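PDB 2Q74: inositol-1-monophosphatase SuhB, which probably catalyses the magnesium-dependent dephosphorylation of inositol 1-phosphate, giving free myo-inositol and phosphate in the last step of myo-inositol biosynthesis. Local coordinates for residues R10-A15 and S146-L151. Sequence-based numbering, arbitrary orientation.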
loop_
_atom_site.group_PDB
_atom_site.type_symbol
_atom_site.label_atom_id
_atom_site.label_comp_id
_atom_site.label_asym_id
_atom_site.label_seq_id
_atom_site.Cartn_x
_atom_site.Cartn_y
_atom_site.Cartn_z
ATOM N N ARG A 10 0.711 6.259 -31.578
ATOM C CA ARG A 10 0.237 4.935 -31.995
ATOM C C ARG A 10 0.743 3.850 -31.064
ATOM O O ARG A 10 0.038 2.890 -30.786
ATOM C CB ARG A 10 0.665 4.628 -33.439
ATOM N N LEU A 11 1.981 3.996 -30.602
ATOM C CA LEU A 11 2.591 2.996 -29.733
ATOM C C LEU A 11 1.923 2.970 -28.354
ATOM O O LEU A 11 1.798 1.910 -27.737
ATOM C CB LEU A 11 4.103 3.233 -29.595
ATOM C CG LEU A 11 5.083 2.575 -30.594
ATOM C CD1 LEU A 11 4.473 1.382 -31.313
ATOM C CD2 LEU A 11 5.579 3.566 -31.590
ATOM N N ARG A 12 1.463 4.125 -27.883
ATOM C CA ARG A 12 0.884 4.191 -26.557
ATOM C C ARG A 12 -0.539 3.637 -26.557
ATOM O O ARG A 12 -0.972 3.062 -25.571
ATOM C CB ARG A 12 0.951 5.610 -25.973
ATOM C CG ARG A 12 -0.377 6.298 -25.788
ATOM C CD ARG A 12 -0.282 7.491 -24.847
ATOM N NE ARG A 12 -0.723 8.718 -25.520
ATOM C CZ ARG A 12 -0.550 9.963 -25.066
ATOM N NH1 ARG A 12 0.045 10.196 -23.888
ATOM N NH2 ARG A 12 -0.986 10.998 -25.799
ATOM N N SER A 13 -1.262 3.811 -27.656
ATOM C CA SER A 13 -2.605 3.264 -27.774
ATOM C C SER A 13 -2.605 1.755 -27.698
ATOM O O SER A 13 -3.414 1.168 -26.992
ATOM C CB SER A 13 -3.253 3.696 -29.072
ATOM O OG SER A 13 -3.693 5.021 -28.915
ATOM N N VAL A 14 -1.690 1.130 -28.430
ATOM C CA VAL A 14 -1.580 -0.309 -28.381
ATOM C C VAL A 14 -1.126 -0.717 -26.977
ATOM O O VAL A 14 -1.533 -1.762 -26.460
ATOM C CB VAL A 14 -0.634 -0.866 -29.470
ATOM C CG1 VAL A 14 -1.017 -0.356 -30.845
ATOM C CG2 VAL A 14 0.760 -0.493 -29.171
ATOM N N ALA A 15 -0.291 0.115 -26.358
ATOM C CA ALA A 15 0.177 -0.157 -25.004
ATOM C C ALA A 15 -0.985 -0.085 -24.021
ATOM O O ALA A 15 -1.087 -0.927 -23.139
ATOM C CB ALA A 15 1.281 0.818 -24.606
ATOM N N SER A 146 -0.651 5.917 -18.612
ATOM C CA SER A 146 0.123 5.830 -19.849
ATOM C C SER A 146 0.800 7.119 -20.235
ATOM O O SER A 146 0.438 8.188 -19.750
ATOM C CB SER A 146 -0.771 5.375 -20.997
ATOM O OG SER A 146 -1.880 6.250 -21.170
ATOM N N ALA A 147 1.784 7.014 -21.126
ATOM C CA ALA A 147 2.527 8.169 -21.586
ATOM C C ALA A 147 3.211 7.838 -22.897
ATOM O O ALA A 147 3.320 6.668 -23.263
ATOM C CB ALA A 147 3.544 8.566 -20.551
ATOM N N ALA A 148 3.647 8.881 -23.593
ATOM C CA ALA A 148 4.489 8.767 -24.783
ATOM C C ALA A 148 5.371 10.024 -24.911
ATOM O O ALA A 148 4.959 11.110 -24.490
ATOM C CB ALA A 148 3.642 8.576 -26.021
ATOM N N THR A 149 6.578 9.876 -25.469
ATOM C CA THR A 149 7.548 10.994 -25.518
ATOM C C THR A 149 6.959 12.218 -26.158
ATOM O O THR A 149 6.506 12.169 -27.300
ATOM C CB THR A 149 8.841 10.655 -26.280
ATOM O OG1 THR A 149 8.556 9.706 -27.316
ATOM C CG2 THR A 149 9.884 10.073 -25.342
ATOM N N GLY A 150 6.956 13.313 -25.404
ATOM C CA GLY A 150 6.461 14.591 -25.884
ATOM C C GLY A 150 4.969 14.779 -25.739
ATOM O O GLY A 150 4.459 15.866 -25.974
ATOM N N LEU A 151 4.259 13.740 -25.324
ATOM C CA LEU A 151 2.800 13.765 -25.344
ATOM C C LEU A 151 2.181 13.852 -23.958
ATOM O O LEU A 151 0.971 13.965 -23.853
ATOM C CB LEU A 151 2.279 12.536 -26.105
ATOM C CG LEU A 151 2.666 12.551 -27.597
ATOM C CD1 LEU A 151 2.186 11.272 -28.299
ATOM C CD2 LEU A 151 2.130 13.795 -28.267
#
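R12 reaches from helix 8-33 onto A148 and L151 where the helix runs nearly antiparallel to strand 143-148, the short axes of 10-15 and 146-148 passing 8.0 Å apart at 162°. In the layered alpha-beta-alpha-beta-alpha sandwich of the inositol monophosphatase superfamily, this joins an N-terminal helix to one strand of the large mixed sheet and to the turn that follows it. R12 is the residue whose CA lies nearest the strand, opposite A148, and its side chain carries nearly all of the contact. The shaft leaves the helix over the strand backbone: CB of R12 sits 4.0 Å from CB of A148, and CD passes above the A147 carbonyl group. A bend at chi3 (122°) then sets the guanidinium across the strand's end, beside L151, where A148 CB and L151 CD1 lie over one of its faces and A147 CA is near its edge. Between the two segments the approaches are those of van der Waals packing rather than of hydrogen bonds or salt bridges. At the other end, S146 points its CB toward the helix, and its OG is hydrogen-bonded to OE2 of E16, one residue beyond 10-15. The 148-151 turn is closed by a hydrogen bond from L151 N to A148 O (2.8 Å), which brings the leucine back beside the arginine. There R12 NH2 meets L151 CB at 3.6 Å.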